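Local structure of putative uncharacterized protein (Mycobacterium avium, 2Z6V) at residues I27-K35 and W51-V59; L136-P145 and L152-L161. The protein probably transfers a sulfuryl group to an acceptor not yet identified, as a member of the sulfotransferase family (STF9). All coordinates share one frame; numbering follows the deposited sequence.

In the fold
Interaction 1 comes first along the chain and is complete before interaction 2 begins; their centres lie about 26 Å apart, with nearest atoms about 14 Å from each other and no direct touch. Interaction 1 pairs helices 30-41 and 50-64 ahead of the first strand, 109-113, of the five-stranded parallel sheet. Interaction 2 belongs to the connection that follows the edge strand 132-134, one of the two outermost, and runs into helix 156-166. The long helix 70-96 is common to both: residues such as T81 and A80 meet interaction 1, while R86, Q89, V90 and Y93 meet interaction 2. Helix 70-96 thus lies against both the helical pair and the loop after strand 132-134.

Interaction 1 of 2, residues I27-K35 and W51-V59; sequences ITTADDVFK and WREGLALIV
A30 is the knob of this helix-helix contact: its CB sits in a hole formed by W51, R52, L55 and A56 of the facing helix, 3.9 Å from L55 CD2. The axes of helix segments 30-35 and 51-59 approach to 9.6 Å and cross at 107°, so contact is concentrated near this small residue, where the CA atoms of A30 and A56 come within 5.1 Å. On the buried side, V33 and L55 meet tip to tip, V33 CG1 lying 3.7 Å from L55 CD2. V59 spreads its two methyls over separate neighbours: CG2 packs on V33 CG2, while CG1, anti to the backbone N, rests against the backbone carbonyl of T28. The partly exposed F34 and the buried W51 have nearly parallel planes, 23° apart, but their centroids are 5.3 Å apart and the rings barely overlap; F34 CD1 and W51 CZ2 make the close approach at 3.6 Å.

The more exposed side is polar and less closely interlocked. The extended R52 chain carries its guanidinium across D31, with A30 CB over one face and the carboxylate at the edge. One strong salt-bridging bond, R52 NH2 to D31 OD2 (2.8 Å, N-H...O 167°), lies in the guanidinium plane but meets the carboxylate from above its plane; the bonds from R52 NE are weak. At the helix start T29 and D32 form a capping box, T29 N donating to D32 OD2 and D32 N, weakly, to T29 OG1; T28 N is an extra donor to D32 OD2.

Helix 70-96 borders the buried side, T81 touching V33, A80 touching L55 and R87 touching W51, while helix 50-64 also packs on F199 and, through I58 and L57, on helix 212-219.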
# COMPACT_ATOMS: atom_id res chain seq x y z
N ILE A 27 -17.33 1.75 -22.26
CA ILE A 27 -15.99 1.31 -21.87
C ILE A 27 -15.89 -0.21 -21.97
O ILE A 27 -16.34 -0.93 -21.08
CB ILE A 27 -15.64 1.76 -20.44
CG1 ILE A 27 -15.45 3.28 -20.42
CG2 ILE A 27 -14.37 1.05 -19.97
CD1 ILE A 27 -15.00 3.83 -19.09
N THR A 28 -15.30 -0.68 -23.06
CA THR A 28 -15.16 -2.11 -23.28
C THR A 28 -13.71 -2.59 -23.22
O THR A 28 -13.45 -3.75 -22.92
CB THR A 28 -15.82 -2.49 -24.65
OG1 THR A 28 -15.56 -3.87 -24.94
CG2 THR A 28 -15.29 -1.61 -25.77
N THR A 29 -12.76 -1.69 -23.50
CA THR A 29 -11.34 -2.06 -23.46
C THR A 29 -10.47 -1.12 -22.64
O THR A 29 -10.92 -0.06 -22.19
CB THR A 29 -10.73 -2.10 -24.88
OG1 THR A 29 -10.64 -0.77 -25.40
CG2 THR A 29 -11.58 -2.95 -25.80
N ALA A 30 -9.22 -1.51 -22.45
CA ALA A 30 -8.27 -0.71 -21.70
C ALA A 30 -8.01 0.60 -22.44
O ALA A 30 -7.78 1.64 -21.82
CB ALA A 30 -6.96 -1.47 -21.53
N ASP A 31 -8.07 0.55 -23.77
CA ASP A 31 -7.83 1.75 -24.57
C ASP A 31 -8.95 2.78 -24.39
O ASP A 31 -8.72 3.98 -24.51
CB ASP A 31 -7.67 1.39 -26.05
CG ASP A 31 -6.37 0.65 -26.33
OD1 ASP A 31 -5.29 1.15 -25.94
OD2 ASP A 31 -6.43 -0.43 -26.96
N ASP A 32 -10.17 2.30 -24.12
CA ASP A 32 -11.30 3.20 -23.90
C ASP A 32 -11.07 3.95 -22.60
O ASP A 32 -11.33 5.15 -22.50
CB ASP A 32 -12.62 2.43 -23.81
CG ASP A 32 -13.02 1.79 -25.13
OD1 ASP A 32 -12.91 2.46 -26.18
OD2 ASP A 32 -13.47 0.62 -25.10
N VAL A 33 -10.57 3.22 -21.60
CA VAL A 33 -10.27 3.80 -20.31
C VAL A 33 -9.20 4.87 -20.54
O VAL A 33 -9.26 5.96 -19.97
CB VAL A 33 -9.74 2.72 -19.34
CG1 VAL A 33 -9.23 3.35 -18.05
CG2 VAL A 33 -10.83 1.72 -19.03
N PHE A 34 -8.23 4.55 -21.38
CA PHE A 34 -7.17 5.48 -21.68
C PHE A 34 -7.74 6.76 -22.29
O PHE A 34 -7.36 7.86 -21.88
CB PHE A 34 -6.16 4.87 -22.65
CG PHE A 34 -4.99 5.77 -22.95
CD1 PHE A 34 -3.82 5.67 -22.22
CD2 PHE A 34 -5.08 6.73 -23.95
CE1 PHE A 34 -2.73 6.52 -22.49
CE2 PHE A 34 -4.01 7.59 -24.23
CZ PHE A 34 -2.83 7.48 -23.50
N LYS A 35 -8.64 6.62 -23.26
CA LYS A 35 -9.23 7.79 -23.91
C LYS A 35 -9.92 8.71 -22.91
O LYS A 35 -9.78 9.93 -22.98
CB LYS A 35 -10.24 7.37 -24.98
CG LYS A 35 -9.63 6.65 -26.17
CD LYS A 35 -10.67 6.45 -27.26
CE LYS A 35 -10.17 5.50 -28.35
NZ LYS A 35 -9.97 4.11 -27.83
N TRP A 51 1.24 -0.33 -18.57
CA TRP A 51 -0.04 -0.18 -17.87
C TRP A 51 -1.16 -1.02 -18.46
O TRP A 51 -2.05 -1.46 -17.74
CB TRP A 51 -0.47 1.28 -17.90
CG TRP A 51 -0.58 1.83 -19.30
CD1 TRP A 51 0.40 2.42 -20.02
CD2 TRP A 51 -1.74 1.78 -20.15
NE1 TRP A 51 -0.06 2.75 -21.27
CE2 TRP A 51 -1.37 2.37 -21.38
CE3 TRP A 51 -3.05 1.30 -20.00
CZ2 TRP A 51 -2.26 2.49 -22.46
CZ3 TRP A 51 -3.94 1.42 -21.07
CH2 TRP A 51 -3.53 2.02 -22.28
N ARG A 52 -1.11 -1.23 -19.76
CA ARG A 52 -2.16 -1.94 -20.47
C ARG A 52 -2.46 -3.38 -20.08
O ARG A 52 -3.62 -3.73 -19.90
CB ARG A 52 -1.89 -1.88 -21.97
CG ARG A 52 -3.08 -2.31 -22.79
CD ARG A 52 -2.89 -2.06 -24.28
NE ARG A 52 -4.19 -2.00 -24.95
CZ ARG A 52 -5.09 -2.98 -24.95
NH1 ARG A 52 -4.84 -4.13 -24.32
NH2 ARG A 52 -6.25 -2.82 -25.57
N GLU A 53 -1.44 -4.21 -19.92
CA GLU A 53 -1.71 -5.60 -19.60
C GLU A 53 -2.61 -5.81 -18.37
O GLU A 53 -3.60 -6.53 -18.44
CB GLU A 53 -0.41 -6.39 -19.45
CG GLU A 53 -0.64 -7.86 -19.17
CD GLU A 53 0.59 -8.72 -19.34
OE1 GLU A 53 1.72 -8.21 -19.13
OE2 GLU A 53 0.42 -9.92 -19.66
N GLY A 54 -2.26 -5.16 -17.26
CA GLY A 54 -3.04 -5.29 -16.04
C GLY A 54 -4.44 -4.68 -16.14
O GLY A 54 -5.42 -5.29 -15.69
N LEU A 55 -4.53 -3.48 -16.72
CA LEU A 55 -5.83 -2.83 -16.85
C LEU A 55 -6.77 -3.70 -17.71
O LEU A 55 -7.97 -3.78 -17.42
CB LEU A 55 -5.68 -1.44 -17.48
CG LEU A 55 -6.97 -0.64 -17.69
CD1 LEU A 55 -7.72 -0.46 -16.37
CD2 LEU A 55 -6.65 0.71 -18.30
N ALA A 56 -6.22 -4.35 -18.74
CA ALA A 56 -7.04 -5.20 -19.61
C ALA A 56 -7.67 -6.36 -18.83
O ALA A 56 -8.80 -6.76 -19.11
CB ALA A 56 -6.21 -5.72 -20.77
N LEU A 57 -6.93 -6.91 -17.87
CA LEU A 57 -7.43 -8.00 -17.04
C LEU A 57 -8.58 -7.51 -16.17
O LEU A 57 -9.61 -8.17 -16.04
CB LEU A 57 -6.33 -8.54 -16.14
CG LEU A 57 -5.25 -9.40 -16.79
CD1 LEU A 57 -4.21 -9.79 -15.75
CD2 LEU A 57 -5.91 -10.65 -17.39
N ILE A 58 -8.39 -6.34 -15.57
CA ILE A 58 -9.39 -5.74 -14.70
C ILE A 58 -10.67 -5.46 -15.48
O ILE A 58 -11.76 -5.86 -15.08
CB ILE A 58 -8.86 -4.42 -14.07
CG1 ILE A 58 -7.67 -4.72 -13.16
CG2 ILE A 58 -9.96 -3.71 -13.29
CD1 ILE A 58 -6.92 -3.49 -12.67
N VAL A 59 -10.52 -4.77 -16.61
CA VAL A 59 -11.65 -4.41 -17.46
C VAL A 59 -12.42 -5.62 -17.98
O VAL A 59 -13.65 -5.63 -17.98
CB VAL A 59 -11.17 -3.57 -18.67
CG1 VAL A 59 -12.33 -3.30 -19.60
CG2 VAL A 59 -10.57 -2.27 -18.17

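Interaction 2 of 2, residues L136-P145 and L152-L161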
# COMPACT_ATOMS: atom_id res chain seq x y z
N LEU A 136 2.40 10.99 1.09
CA LEU A 136 1.13 11.34 1.69
C LEU A 136 0.00 10.96 0.74
O LEU A 136 0.16 11.02 -0.47
CB LEU A 136 1.10 12.84 2.00
CG LEU A 136 2.37 13.28 2.75
CD1 LEU A 136 2.28 14.76 3.06
CD2 LEU A 136 2.54 12.46 4.03
N HIS A 137 -1.13 10.57 1.31
CA HIS A 137 -2.26 10.17 0.49
C HIS A 137 -2.69 11.17 -0.59
O HIS A 137 -3.03 10.75 -1.71
CB HIS A 137 -3.47 9.83 1.37
CG HIS A 137 -4.63 9.31 0.58
ND1 HIS A 137 -4.57 8.13 -0.15
CD2 HIS A 137 -5.86 9.84 0.34
CE1 HIS A 137 -5.70 7.97 -0.81
NE2 HIS A 137 -6.50 8.99 -0.53
N TRP A 138 -2.67 12.47 -0.29
CA TRP A 138 -3.09 13.42 -1.31
C TRP A 138 -2.16 13.42 -2.51
O TRP A 138 -2.57 13.82 -3.61
CB TRP A 138 -3.23 14.84 -0.74
CG TRP A 138 -1.97 15.62 -0.50
CD1 TRP A 138 -1.24 15.70 0.66
CD2 TRP A 138 -1.33 16.52 -1.43
NE1 TRP A 138 -0.21 16.60 0.51
CE2 TRP A 138 -0.24 17.11 -0.76
CE3 TRP A 138 -1.58 16.88 -2.76
CZ2 TRP A 138 0.60 18.05 -1.37
CZ3 TRP A 138 -0.74 17.82 -3.37
CH2 TRP A 138 0.33 18.39 -2.67
N GLN A 139 -0.93 12.97 -2.32
CA GLN A 139 0.03 12.92 -3.42
C GLN A 139 -0.24 11.72 -4.31
O GLN A 139 0.37 11.56 -5.37
CB GLN A 139 1.46 12.88 -2.88
CG GLN A 139 1.80 14.10 -2.04
CD GLN A 139 3.16 14.00 -1.41
OE1 GLN A 139 3.53 12.95 -0.88
NE2 GLN A 139 3.91 15.10 -1.45
N CYS A 140 -1.17 10.87 -3.88
CA CYS A 140 -1.54 9.71 -4.67
C CYS A 140 -2.89 9.97 -5.35
O CYS A 140 -3.43 9.10 -6.03
CB CYS A 140 -1.61 8.47 -3.78
SG CYS A 140 0.02 7.93 -3.25
N VAL A 141 -3.41 11.17 -5.16
CA VAL A 141 -4.66 11.59 -5.77
C VAL A 141 -4.36 12.71 -6.77
O VAL A 141 -4.77 12.65 -7.93
CB VAL A 141 -5.67 12.10 -4.71
CG1 VAL A 141 -6.90 12.71 -5.38
CG2 VAL A 141 -6.09 10.94 -3.82
N HIS A 142 -3.62 13.72 -6.32
CA HIS A 142 -3.25 14.85 -7.18
C HIS A 142 -1.75 15.13 -7.06
O HIS A 142 -1.34 16.12 -6.46
CB HIS A 142 -4.03 16.09 -6.78
CG HIS A 142 -5.51 15.92 -6.88
ND1 HIS A 142 -6.13 15.40 -8.00
CD2 HIS A 142 -6.51 16.23 -6.02
CE1 HIS A 142 -7.43 15.39 -7.82
NE2 HIS A 142 -7.69 15.89 -6.62
N PRO A 143 -0.91 14.27 -7.66
CA PRO A 143 0.55 14.42 -7.62
C PRO A 143 1.16 15.65 -8.29
O PRO A 143 2.09 16.25 -7.76
CB PRO A 143 1.05 13.12 -8.25
CG PRO A 143 0.00 12.84 -9.28
CD PRO A 143 -1.28 13.12 -8.51
N ILE A 144 0.63 16.02 -9.45
CA ILE A 144 1.14 17.13 -10.24
C ILE A 144 0.33 18.41 -10.09
O ILE A 144 -0.89 18.39 -10.23
CB ILE A 144 1.19 16.73 -11.74
CG1 ILE A 144 2.05 15.47 -11.91
CG2 ILE A 144 1.73 17.88 -12.59
CD1 ILE A 144 3.42 15.56 -11.26
N PRO A 145 1.00 19.55 -9.83
CA PRO A 145 2.45 19.77 -9.65
C PRO A 145 2.84 19.52 -8.19
O PRO A 145 2.04 19.72 -7.29
CB PRO A 145 2.65 21.25 -10.03
CG PRO A 145 1.33 21.67 -10.66
CD PRO A 145 0.31 20.84 -9.94
N LEU A 152 3.42 20.62 2.50
CA LEU A 152 3.00 19.24 2.29
C LEU A 152 1.69 18.92 2.99
O LEU A 152 0.98 17.99 2.61
CB LEU A 152 4.09 18.28 2.76
CG LEU A 152 5.40 18.33 1.96
CD1 LEU A 152 6.38 17.32 2.54
CD2 LEU A 152 5.13 18.03 0.48
N ARG A 153 1.35 19.70 4.02
CA ARG A 153 0.12 19.46 4.75
C ARG A 153 -0.91 20.59 4.63
O ARG A 153 -2.03 20.45 5.12
CB ARG A 153 0.41 19.20 6.22
CG ARG A 153 1.42 18.07 6.48
CD ARG A 153 1.51 17.79 7.98
NE ARG A 153 2.71 17.07 8.40
CZ ARG A 153 3.06 15.85 8.00
NH1 ARG A 153 4.17 15.30 8.46
NH2 ARG A 153 2.31 15.17 7.13
N THR A 154 -0.54 21.68 3.96
CA THR A 154 -1.47 22.81 3.80
C THR A 154 -1.81 23.16 2.36
O THR A 154 -2.54 24.12 2.10
CB THR A 154 -0.95 24.07 4.49
OG1 THR A 154 0.34 24.41 3.96
CG2 THR A 154 -0.85 23.84 5.99
N ASP A 155 -1.29 22.37 1.43
CA ASP A 155 -1.55 22.61 0.02
C ASP A 155 -3.06 22.48 -0.21
O ASP A 155 -3.70 21.53 0.26
CB ASP A 155 -0.78 21.59 -0.82
CG ASP A 155 -0.93 21.84 -2.31
OD1 ASP A 155 -2.00 21.50 -2.87
OD2 ASP A 155 0.04 22.37 -2.90
N PRO A 156 -3.65 23.44 -0.94
CA PRO A 156 -5.09 23.45 -1.25
C PRO A 156 -5.65 22.10 -1.72
O PRO A 156 -6.81 21.78 -1.47
CB PRO A 156 -5.21 24.54 -2.30
CG PRO A 156 -4.15 25.51 -1.88
CD PRO A 156 -2.99 24.61 -1.56
N ARG A 157 -4.84 21.31 -2.42
CA ARG A 157 -5.32 20.01 -2.89
C ARG A 157 -5.47 19.09 -1.69
O ARG A 157 -6.37 18.25 -1.65
CB ARG A 157 -4.36 19.43 -3.92
CG ARG A 157 -4.40 20.19 -5.24
CD ARG A 157 -3.14 19.97 -6.05
NE ARG A 157 -1.95 20.50 -5.39
CZ ARG A 157 -0.72 20.36 -5.85
NH1 ARG A 157 -0.51 19.70 -6.98
NH2 ARG A 157 0.31 20.87 -5.18
N CYS A 158 -4.59 19.26 -0.72
CA CYS A 158 -4.67 18.45 0.49
C CYS A 158 -5.86 18.94 1.32
O CYS A 158 -6.66 18.14 1.81
CB CYS A 158 -3.39 18.61 1.31
SG CYS A 158 -3.42 17.65 2.82
N LEU A 159 -5.99 20.25 1.48
CA LEU A 159 -7.10 20.80 2.24
C LEU A 159 -8.45 20.43 1.61
O LEU A 159 -9.39 20.06 2.31
CB LEU A 159 -6.97 22.32 2.36
CG LEU A 159 -5.72 22.77 3.12
CD1 LEU A 159 -5.79 24.28 3.34
CD2 LEU A 159 -5.62 22.03 4.45
N ALA A 160 -8.53 20.53 0.29
CA ALA A 160 -9.75 20.20 -0.43
C ALA A 160 -10.14 18.75 -0.19
O ALA A 160 -11.31 18.43 -0.02
CB ALA A 160 -9.57 20.44 -1.92
N LEU A 161 -9.15 17.88 -0.18
CA LEU A 161 -9.37 16.46 0.05
C LEU A 161 -9.91 16.23 1.46
O LEU A 161 -10.75 15.37 1.69
CB LEU A 161 -8.05 15.71 -0.14
CG LEU A 161 -8.04 14.54 -1.11
CD1 LEU A 161 -8.72 13.34 -0.46
CD2 LEU A 161 -8.74 14.96 -2.40
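The W138 indole is covered on one face by C158 CB, 3.7 Å from the centroid of the five-membered ring and only 10° off its normal, a CH-pi contact; Q139 CG lies over the opposite face. C158 SG adds an oblique sulfur-aromatic contact. At the indole edge, W138 NE1 donates to L152 O at 2.8 Å, with the acceptor tilted out of the ring plane. The R157 guanidinium in turn has W138 CZ3 centred over one face, the two planes being 58° apart, so this is no parallel stack.

R157 uses its guanidinium edges twice. NH1 and NH2 converge end-on on P145 O, at 2.6 Å and 3.0 Å, while NE and NH2 grip D155 side-on, NE to OD1 at 2.7 Å and NH2 to OD2. The bend at chi3 (-64°) turns the group toward both partners, whose bonds lie close to its plane and fix its rotation. D155 OD1 also accepts from R157 N.

D155 holds the N-cap position of helix 156-166, and this last bond is the capping bond. The peptide bond before P145 is cis, and R157 bridges the aspartate cap to P145 O in the sulfotransferase-family region after strand 132-134.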